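Local coordinates for VgrG protein (Vibrio cholerae, PDB 4DTH) that probably cross-links G-actin through its actin cross-linking toxin domain, which binds ATP and magnesium ions, at residues A56-T61 with K108-W113; T116-H121 with Q128-I133; M255-T260 with R309-L314. All coordinates share one frame; numbering follows the deposited sequence. Where two conformers were deposited one is given.

Contact 1. Residues A56-T61 with K108-W113; sequences ALFMLT and KQAMLW. With SO4 (sulfate ion), chain H.
A Met-aromatic contact between Met-111 and Phe-58 packs helix 101-124 against strand 56-68. Leu-57 and Phe-58 form a classic beta bulge opposite Val-49, and both side chains set out toward the helix. The axes of the two segments run 8.5 Å apart at closest approach, at 41° to each other.

Phe-58 has the largest share of the buried surface. With its CG between the backbone N and the carbonyl carbon (chi1 66°), the ring lies against the helix. Met-111 CG lies over one face of the Phe-58 ring, off centre toward the rim, 3.8 Å from the centroid in a CH-pi contact. Beyond CG the methionine chain is extended. It slides back along the phenylalanine side chain, and Met-111 CE ends 3.7 Å from Phe-58 CB. Met-111 SD stands above the same ring at a longer 5.0 Å from the centroid.

Ala-110 meets the ring differently, at its edge. Its CB is 3.6 Å from Phe-58 CE2. Ala-110 CB also lies 3.7 Å from Leu-57 CD1, so one small residue serves both bulge side chains. The contact is buried and apolar, and Leu-91 of the neighbouring strand 85-97 touches both Phe-58 and Met-111. The bound ATP is about 8 Å from the side chain of Phe-58.

Further along the helix, Trp-113 NE1 donates a nearly straight hydrogen bond of 2.9 Å to O4 of a sulfate ion.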
loop_
_atom_site.group_PDB
_atom_site.type_symbol
_atom_site.label_atom_id
_atom_site.label_comp_id
_atom_site.label_asym_id
_atom_site.label_seq_id
_atom_site.Cartn_x
_atom_site.Cartn_y
_atom_site.Cartn_z
ATOM N N ALA A 56 -11.436 -9.703 12.178
ATOM C CA ALA A 56 -10.186 -9.930 11.444
ATOM C C ALA A 56 -9.199 -8.781 11.730
ATOM O O ALA A 56 -9.552 -7.607 11.574
ATOM C CB ALA A 56 -10.471 -10.046 9.955
ATOM N N LEU A 57 -7.988 -9.122 12.213
ATOM C CA LEU A 57 -6.973 -8.128 12.591
ATOM C C LEU A 57 -5.883 -7.936 11.548
ATOM O O LEU A 57 -5.552 -6.795 11.213
ATOM C CB LEU A 57 -6.379 -8.463 13.969
ATOM C CG LEU A 57 -7.399 -8.587 15.123
ATOM C CD1 LEU A 57 -6.745 -9.168 16.357
ATOM C CD2 LEU A 57 -8.082 -7.232 15.439
ATOM N N PHE A 58 -5.324 -9.034 11.035
ATOM C CA PHE A 58 -4.295 -8.961 10.000
ATOM C C PHE A 58 -4.160 -10.238 9.204
ATOM O O PHE A 58 -4.528 -11.319 9.674
ATOM C CB PHE A 58 -2.932 -8.503 10.559
ATOM C CG PHE A 58 -2.284 -9.459 11.532
ATOM C CD1 PHE A 58 -1.467 -10.488 11.079
ATOM C CD2 PHE A 58 -2.447 -9.293 12.902
ATOM C CE1 PHE A 58 -0.865 -11.372 11.979
ATOM C CE2 PHE A 58 -1.832 -10.164 13.803
ATOM C CZ PHE A 58 -1.030 -11.190 13.338
ATOM N N MET A 59 -3.594 -10.117 8.010
ATOM C CA MET A 59 -3.362 -11.256 7.135
ATOM C C MET A 59 -1.917 -11.714 7.239
ATOM O O MET A 59 -1.015 -10.905 7.450
ATOM C CB MET A 59 -3.636 -10.859 5.670
ATOM C CG MET A 59 -5.071 -10.496 5.378
ATOM S SD MET A 59 -5.156 -9.905 3.684
ATOM C CE MET A 59 -6.862 -9.540 3.532
ATOM N N LEU A 60 -1.693 -13.008 7.021
ATOM C CA LEU A 60 -0.352 -13.585 6.938
ATOM C C LEU A 60 -0.082 -13.736 5.452
ATOM O O LEU A 60 -0.842 -14.416 4.749
ATOM C CB LEU A 60 -0.300 -14.953 7.638
ATOM C CG LEU A 60 -0.050 -14.911 9.148
ATOM C CD1 LEU A 60 -1.309 -14.590 9.912
ATOM C CD2 LEU A 60 0.489 -16.228 9.616
ATOM N N THR A 61 0.949 -13.050 4.953
ATOM C CA THR A 61 1.247 -13.077 3.526
ATOM C C THR A 61 2.706 -13.383 3.232
ATOM O O THR A 61 3.585 -13.116 4.061
ATOM C CB THR A 61 0.879 -11.716 2.841
ATOM O OG1 THR A 61 1.822 -10.706 3.215
ATOM C CG2 THR A 61 -0.547 -11.231 3.145
ATOM N N LYS A 108 -1.572 -4.193 16.959
ATOM C CA LYS A 108 -0.174 -4.186 17.408
ATOM C C LYS A 108 0.096 -5.363 18.336
ATOM O O LYS A 108 1.079 -6.081 18.151
ATOM C CB LYS A 108 0.146 -2.868 18.124
ATOM C CG LYS A 108 0.223 -1.651 17.180
ATOM C CD LYS A 108 0.060 -0.331 17.955
ATOM C CE LYS A 108 1.175 -0.101 18.961
ATOM N NZ LYS A 108 1.012 1.191 19.681
ATOM N N GLN A 109 -0.794 -5.566 19.328
ATOM C CA GLN A 109 -0.663 -6.653 20.300
ATOM C C GLN A 109 -0.744 -8.033 19.643
ATOM O O GLN A 109 0.052 -8.925 19.985
ATOM C CB GLN A 109 -1.688 -6.485 21.435
ATOM C CG GLN A 109 -1.305 -5.327 22.361
ATOM C CD GLN A 109 -2.401 -4.952 23.324
ATOM O OE1 GLN A 109 -3.375 -4.282 22.969
ATOM N NE2 GLN A 109 -2.229 -5.316 24.582
ATOM N N ALA A 110 -1.686 -8.203 18.680
ATOM C CA ALA A 110 -1.852 -9.476 17.962
ATOM C C ALA A 110 -0.621 -9.794 17.112
ATOM O O ALA A 110 -0.211 -10.950 17.039
ATOM C CB ALA A 110 -3.097 -9.431 17.093
ATOM N N MET A 111 -0.010 -8.764 16.494
ATOM C CA MET A 111 1.206 -8.965 15.699
ATOM C C MET A 111 2.378 -9.357 16.581
ATOM O O MET A 111 3.124 -10.273 16.222
ATOM C CB MET A 111 1.533 -7.715 14.890
ATOM C CG MET A 111 0.618 -7.547 13.700
ATOM S SD MET A 111 1.179 -6.221 12.630
ATOM C CE MET A 111 -0.109 -6.276 11.365
ATOM N N LEU A 112 2.522 -8.698 17.746
ATOM C CA LEU A 112 3.596 -9.022 18.693
ATOM C C LEU A 112 3.406 -10.421 19.256
ATOM O O LEU A 112 4.385 -11.163 19.363
ATOM C CB LEU A 112 3.720 -7.985 19.813
ATOM C CG LEU A 112 4.244 -6.611 19.382
ATOM C CD1 LEU A 112 3.912 -5.563 20.428
ATOM C CD2 LEU A 112 5.750 -6.648 19.075
ATOM N N TRP A 113 2.148 -10.811 19.531
ATOM C CA TRP A 113 1.839 -12.162 20.010
ATOM C C TRP A 113 2.251 -13.177 18.935
ATOM O O TRP A 113 2.883 -14.186 19.259
ATOM C CB TRP A 113 0.341 -12.343 20.356
ATOM C CG TRP A 113 -0.021 -13.804 20.465
ATOM C CD1 TRP A 113 0.331 -14.654 21.472
ATOM C CD2 TRP A 113 -0.601 -14.622 19.436
ATOM N NE1 TRP A 113 -0.027 -15.944 21.152
ATOM C CE2 TRP A 113 -0.592 -15.955 19.905
ATOM C CE3 TRP A 113 -1.129 -14.356 18.160
ATOM C CZ2 TRP A 113 -1.108 -17.014 19.155
ATOM C CZ3 TRP A 113 -1.644 -15.408 17.419
ATOM C CH2 TRP A 113 -1.654 -16.715 17.929
HETATM S S SO4 H . 0.606 -19.431 22.210
HETATM O O1 SO4 H . 1.194 -20.336 23.193
HETATM O O2 SO4 H . 1.649 -18.957 21.273
HETATM O O3 SO4 H . -0.413 -20.152 21.452
HETATM O O4 SO4 H . 0.013 -18.271 22.910
#

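Contact 2. Residues T116-H121 with Q128-I133; sequences THFTTH and QPLAPI. With SO4 (sulfate ion), chain H.
Leu-130, on the loop that folds back along helix 101-124, packs among His-117, Phe-118 and His-121 of that helix. It has the most surface buried here, followed by His-121 and His-117. Leu-130 CD2 sits over one face of the His-121 imidazole, 4.2 Å from the centroid, in a CH-pi contact. Leu-130 CD2 also meets the edge of the His-117 ring, 3.6 Å from His-117 NE2. Leu-130 CG lies 3.7 Å from Phe-118 CE1, and the two side chains cross at about a right angle.

His-121 adds the polar tie. Its CG is anti to the backbone N (chi1 -173°), which carries the ring out to the loop. His-121 NE2 donates to Gln-128 O at 2.8 Å, with the oxygen in the ring plane. The nitrogen stands well above the carbonyl plane of Gln-128, so the bond does not follow a lone pair.

His-117 is held at both ring nitrogens. A water 2.7 Å from His-117 NE2 donates a hydrogen bond to Ala-131 O. Ile-133 CD1 packs 3.5 Å from His-117 CE1. At the other nitrogen, His-117 ND1 donates to sulfate O2 at 2.9 Å.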
loop_
_atom_site.group_PDB
_atom_site.type_symbol
_atom_site.label_atom_id
_atom_site.label_comp_id
_atom_site.label_asym_id
_atom_site.label_seq_id
_atom_site.Cartn_x
_atom_site.Cartn_y
_atom_site.Cartn_z
ATOM N N THR A 116 5.930 -13.869 18.805
ATOM C CA THR A 116 6.370 -14.781 19.868
ATOM C C THR A 116 5.963 -16.223 19.555
ATOM O O THR A 116 6.736 -17.142 19.817
ATOM C CB THR A 116 5.911 -14.330 21.265
ATOM O OG1 THR A 116 4.516 -14.604 21.449
ATOM C CG2 THR A 116 6.237 -12.878 21.545
ATOM N N HIS A 117 4.764 -16.410 18.977
ATOM C CA HIS A 117 4.266 -17.731 18.575
ATOM C C HIS A 117 5.179 -18.333 17.480
ATOM O O HIS A 117 5.514 -19.524 17.541
ATOM C CB HIS A 117 2.799 -17.618 18.113
ATOM C CG HIS A 117 2.228 -18.906 17.622
ATOM N ND1 HIS A 117 1.720 -19.850 18.495
ATOM C CD2 HIS A 117 2.101 -19.365 16.356
ATOM C CE1 HIS A 117 1.316 -20.858 17.736
ATOM N NE2 HIS A 117 1.522 -20.609 16.443
ATOM N N PHE A 118 5.605 -17.499 16.506
ATOM C CA PHE A 118 6.528 -17.910 15.436
ATOM C C PHE A 118 7.889 -18.304 16.020
ATOM O O PHE A 118 8.501 -19.257 15.535
ATOM C CB PHE A 118 6.704 -16.780 14.410
ATOM C CG PHE A 118 5.718 -16.714 13.260
ATOM C CD1 PHE A 118 5.406 -17.854 12.521
ATOM C CD2 PHE A 118 5.212 -15.493 12.830
ATOM C CE1 PHE A 118 4.556 -17.778 11.410
ATOM C CE2 PHE A 118 4.358 -15.422 11.721
ATOM C CZ PHE A 118 4.024 -16.567 11.031
ATOM N N THR A 119 8.367 -17.557 17.047
ATOM C CA THR A 119 9.642 -17.835 17.744
ATOM C C THR A 119 9.623 -19.274 18.298
ATOM O O THR A 119 10.593 -20.006 18.113
ATOM C CB THR A 119 9.931 -16.759 18.813
ATOM O OG1 THR A 119 9.963 -15.472 18.192
ATOM C CG2 THR A 119 11.249 -17.010 19.565
ATOM N N THR A 120 8.505 -19.689 18.930
ATOM C CA THR A 120 8.358 -21.052 19.449
ATOM C C THR A 120 8.245 -22.033 18.280
ATOM O O THR A 120 8.867 -23.088 18.323
ATOM C CB THR A 120 7.147 -21.122 20.408
ATOM O OG1 THR A 120 7.401 -20.241 21.498
ATOM C CG2 THR A 120 6.890 -22.527 20.948
ATOM N N HIS A 121 7.481 -21.662 17.225
ATOM C CA HIS A 121 7.261 -22.520 16.056
ATOM C C HIS A 121 8.550 -22.942 15.361
ATOM O O HIS A 121 8.717 -24.113 15.075
ATOM C CB HIS A 121 6.295 -21.858 15.055
ATOM C CG HIS A 121 5.897 -22.766 13.928
ATOM N ND1 HIS A 121 4.846 -23.654 14.057
ATOM C CD2 HIS A 121 6.433 -22.900 12.688
ATOM C CE1 HIS A 121 4.754 -24.279 12.894
ATOM N NE2 HIS A 121 5.690 -23.867 12.040
ATOM N N GLN A 128 7.615 -26.722 9.211
ATOM C CA GLN A 128 6.252 -27.241 9.267
ATOM C C GLN A 128 5.264 -26.098 9.074
ATOM O O GLN A 128 5.579 -24.945 9.423
ATOM C CB GLN A 128 5.968 -27.901 10.618
ATOM C CG GLN A 128 6.642 -29.237 10.793
ATOM C CD GLN A 128 6.544 -29.598 12.233
ATOM O OE1 GLN A 128 5.493 -29.637 12.844
ATOM N NE2 GLN A 128 7.650 -29.740 12.847
ATOM N N PRO A 129 4.031 -26.395 8.577
ATOM C CA PRO A 129 3.061 -25.303 8.447
ATOM C C PRO A 129 2.617 -24.825 9.818
ATOM O O PRO A 129 2.671 -25.581 10.803
ATOM C CB PRO A 129 1.869 -25.945 7.726
ATOM C CG PRO A 129 2.012 -27.395 7.911
ATOM C CD PRO A 129 3.455 -27.697 8.147
ATOM N N LEU A 130 2.162 -23.575 9.874
ATOM C CA LEU A 130 1.560 -22.978 11.058
ATOM C C LEU A 130 0.216 -23.680 11.229
ATOM O O LEU A 130 -0.441 -23.987 10.225
ATOM C CB LEU A 130 1.260 -21.495 10.768
ATOM C CG LEU A 130 1.992 -20.395 11.514
ATOM C CD1 LEU A 130 1.136 -19.139 11.535
ATOM C CD2 LEU A 130 2.314 -20.769 12.955
ATOM N N ALA A 131 -0.179 -23.966 12.476
ATOM C CA ALA A 131 -1.454 -24.614 12.750
ATOM C C ALA A 131 -2.479 -23.569 13.208
ATOM O O ALA A 131 -2.113 -22.630 13.924
ATOM C CB ALA A 131 -1.291 -25.683 13.824
ATOM N N PRO A 132 -3.770 -23.742 12.819
ATOM C CA PRO A 132 -4.795 -22.806 13.305
ATOM C C PRO A 132 -5.062 -23.071 14.787
ATOM O O PRO A 132 -5.523 -24.157 15.167
ATOM C CB PRO A 132 -6.012 -23.078 12.417
ATOM C CG PRO A 132 -5.771 -24.365 11.777
ATOM C CD PRO A 132 -4.360 -24.804 11.975
ATOM N N ILE A 133 -4.605 -22.152 15.632
ATOM C CA ILE A 133 -4.706 -22.274 17.082
ATOM C C ILE A 133 -5.260 -20.993 17.678
ATOM O O ILE A 133 -5.302 -19.954 17.009
ATOM C CB ILE A 133 -3.309 -22.630 17.721
ATOM C CG1 ILE A 133 -2.202 -21.600 17.358
ATOM C CG2 ILE A 133 -2.865 -24.052 17.382
ATOM C CD1 ILE A 133 -2.062 -20.453 18.316
HETATM S S SO4 H . 0.606 -19.431 22.210
HETATM O O1 SO4 H . 1.194 -20.336 23.193
HETATM O O2 SO4 H . 1.649 -18.957 21.273
HETATM O O3 SO4 H . -0.413 -20.152 21.452
HETATM O O4 SO4 H . 0.013 -18.271 22.910
HETATM O O HOH W 1 0.360 -22.628 15.024
#

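Contact 3. Residues M255-T260 with R309-L314; sequences MSEQIT and RYSESL. With SO4 (sulfate ion), chain J.
Glu-257 and Ser-311 make the main contact between the loop after helix 221-245 and the start of helix 312-323. Ser-311 OG donates a short hydrogen bond of 2.5 Å to Glu-257 OE2. The hydroxyl comes in on the syn side of the carboxylate, 24° out of its plane. The glutamate chain is extended beyond CG (chi2 -177°), so the acid group reaches across to the helix start.

The other carboxylate oxygen takes part through a water. The water donates to Glu-257 OE1 at 3.1 Å and accepts from Ser-311 N at 2.8 Å. Both oxygens of one acid thus hold one serine, one directly and one through solvent.

Ser-311 is the N-cap of the helix. With Ser-311 OG between the backbone N and the carbonyl carbon (chi1 69°), it accepts from Leu-314 N at 3.1 Å. The hydroxyl thus donates a hydrogen bond to Glu-257 and accepts one from the first turn. The negative charge of Glu-257 would probably suit the positive end of the helix dipole.

A second water donates to Ser-256 OG, but its bond to Ser-313 OG is weak. Just before the cap, Tyr-310 OH donates to O3 of a sulfate ion at 2.8 Å.

Further out, Glu-257 OE2 also accepts from Trp-252 NE1, a second bond that probably helps to fix the rotation of the carboxylate. Lys-243 NZ of helix 221-245 binds the same sulfate as Tyr-310. Tyr-310 also rests on Ala-239 and Glu-240, so the contact lies beside the C-terminal part of helix 221-245, where the loop that follows meets the start of helix 312-323.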
loop_
_atom_site.group_PDB
_atom_site.type_symbol
_atom_site.label_atom_id
_atom_site.label_comp_id
_atom_site.label_asym_id
_atom_site.label_seq_id
_atom_site.Cartn_x
_atom_site.Cartn_y
_atom_site.Cartn_z
ATOM N N MET A 255 14.582 7.224 -24.096
ATOM C CA MET A 255 15.755 7.249 -24.974
ATOM C C MET A 255 15.624 8.302 -26.092
ATOM O O MET A 255 16.645 8.827 -26.543
ATOM C CB MET A 255 16.078 5.844 -25.521
ATOM C CG MET A 255 16.604 4.874 -24.456
ATOM S SD MET A 255 18.271 5.280 -23.851
ATOM C CE MET A 255 19.277 4.733 -25.287
ATOM N N SER A 256 14.376 8.691 -26.466
ATOM C CA SER A 256 14.126 9.736 -27.469
ATOM C C SER A 256 14.533 11.123 -26.941
ATOM O O SER A 256 14.748 12.046 -27.722
ATOM C CB SER A 256 12.664 9.727 -27.911
ATOM O OG SER A 256 11.819 10.346 -26.955
ATOM N N GLU A 257 14.649 11.258 -25.609
ATOM C CA GLU A 257 15.070 12.489 -24.957
ATOM C C GLU A 257 16.446 12.302 -24.308
ATOM O O GLU A 257 16.816 13.038 -23.389
ATOM C CB GLU A 257 14.004 12.980 -23.967
ATOM C CG GLU A 257 12.758 13.490 -24.679
ATOM C CD GLU A 257 11.655 14.070 -23.825
ATOM O OE1 GLU A 257 11.961 14.643 -22.754
ATOM O OE2 GLU A 257 10.479 13.978 -24.242
ATOM N N GLN A 258 17.202 11.312 -24.818
ATOM C CA GLN A 258 18.568 10.954 -24.408
ATOM C C GLN A 258 18.660 10.591 -22.907
ATOM O O GLN A 258 19.654 10.888 -22.234
ATOM C CB GLN A 258 19.592 12.040 -24.833
ATOM C CG GLN A 258 19.590 12.395 -26.339
ATOM C CD GLN A 258 18.524 13.405 -26.733
ATOM O OE1 GLN A 258 18.355 14.462 -26.109
ATOM N NE2 GLN A 258 17.771 13.091 -27.776
ATOM N N ILE A 259 17.602 9.945 -22.387
ATOM C CA ILE A 259 17.556 9.519 -20.990
ATOM C C ILE A 259 17.749 8.022 -20.912
ATOM O O ILE A 259 16.948 7.268 -21.472
ATOM C CB ILE A 259 16.253 9.973 -20.276
ATOM C CG1 ILE A 259 16.101 11.505 -20.289
ATOM C CG2 ILE A 259 16.212 9.418 -18.842
ATOM C CD1 ILE A 259 14.622 11.992 -20.251
ATOM N N THR A 260 18.787 7.584 -20.177
ATOM C CA THR A 260 19.042 6.164 -19.993
ATOM C C THR A 260 18.171 5.636 -18.841
ATOM O O THR A 260 18.309 6.091 -17.697
ATOM C CB THR A 260 20.534 5.891 -19.716
ATOM O OG1 THR A 260 21.320 6.361 -20.811
ATOM C CG2 THR A 260 20.825 4.404 -19.471
ATOM N N ARG A 309 6.165 22.689 -18.684
ATOM C CA ARG A 309 7.281 22.099 -17.933
ATOM C C ARG A 309 7.965 20.918 -18.603
ATOM O O ARG A 309 9.139 20.648 -18.316
ATOM C CB ARG A 309 6.767 21.611 -16.579
ATOM C CG ARG A 309 6.314 22.728 -15.654
ATOM C CD ARG A 309 5.618 22.149 -14.443
ATOM N NE ARG A 309 5.243 23.166 -13.455
ATOM C CZ ARG A 309 4.095 23.831 -13.462
ATOM N NH1 ARG A 309 3.213 23.637 -14.435
ATOM N NH2 ARG A 309 3.816 24.694 -12.497
ATOM N N TYR A 310 7.226 20.181 -19.438
ATOM C CA TYR A 310 7.733 18.952 -20.063
ATOM C C TYR A 310 7.491 18.949 -21.547
ATOM O O TYR A 310 6.631 19.690 -22.028
ATOM C CB TYR A 310 7.100 17.719 -19.405
ATOM C CG TYR A 310 7.465 17.611 -17.943
ATOM C CD1 TYR A 310 8.732 17.180 -17.551
ATOM C CD2 TYR A 310 6.586 18.043 -16.953
ATOM C CE1 TYR A 310 9.098 17.137 -16.205
ATOM C CE2 TYR A 310 6.943 18.008 -15.604
ATOM C CZ TYR A 310 8.199 17.556 -15.237
ATOM O OH TYR A 310 8.562 17.536 -13.917
ATOM N N SER A 311 8.241 18.104 -22.275
ATOM C CA SER A 311 8.107 18.000 -23.728
ATOM C C SER A 311 6.677 17.640 -24.086
ATOM O O SER A 311 5.956 17.093 -23.235
ATOM C CB SER A 311 9.049 16.929 -24.261
ATOM O OG SER A 311 8.608 15.643 -23.849
ATOM N N GLU A 312 6.265 17.950 -25.328
ATOM C CA GLU A 312 4.933 17.617 -25.825
ATOM C C GLU A 312 4.646 16.122 -25.682
ATOM O O GLU A 312 3.586 15.760 -25.178
ATOM C CB GLU A 312 4.732 18.084 -27.288
ATOM C CG GLU A 312 3.405 17.655 -27.917
ATOM C CD GLU A 312 2.114 18.046 -27.221
ATOM O OE1 GLU A 312 2.142 18.910 -26.314
ATOM O OE2 GLU A 312 1.052 17.516 -27.617
ATOM N N SER A 313 5.597 15.268 -26.095
ATOM C CA SER A 313 5.453 13.813 -26.022
ATOM C C SER A 313 5.276 13.308 -24.585
ATOM O O SER A 313 4.346 12.557 -24.318
ATOM C CB SER A 313 6.600 13.101 -26.722
ATOM O OG SER A 313 6.364 11.703 -26.642
ATOM N N LEU A 314 6.123 13.774 -23.655
ATOM C CA LEU A 314 5.985 13.345 -22.264
ATOM C C LEU A 314 4.657 13.830 -21.671
ATOM O O LEU A 314 3.965 13.034 -21.042
ATOM C CB LEU A 314 7.192 13.786 -21.415
ATOM C CG LEU A 314 7.210 13.365 -19.938
ATOM C CD1 LEU A 314 7.013 11.831 -19.755
ATOM C CD2 LEU A 314 8.487 13.849 -19.270
HETATM S S SO4 J . 12.427 18.152 -13.898
HETATM O O1 SO4 J . 13.632 17.337 -14.061
HETATM O O2 SO4 J . 12.146 18.849 -15.153
HETATM O O3 SO4 J . 11.290 17.293 -13.550
HETATM O O4 SO4 J . 12.655 19.125 -12.820
HETATM O O HOH W 2 8.739 9.433 -27.130
HETATM O O HOH W 3 10.405 16.785 -21.057
#

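Overall arrangement
Contacts 1 and 2 share helix 101-124. They touch through Leu-60 with Leu-130 and Phe-118, and through Trp-113 with Ile-133. Their centres are about 13 Å apart. Contact 1 is the buried one, and it is apolar between its segments. Contact 2 lies farther from the chain centre and is only partly buried. It mixes packing with imidazole bonds and a water. The two also share a sulfate, probably from the crystallisation liquor. Contact 3 stands apart, with its centre about 45 Å from that of contact 1 and on the opposite side of the chain's centre. It is small and polar, built on a carboxylate, a capping serine and waters, as fits its peripheral place.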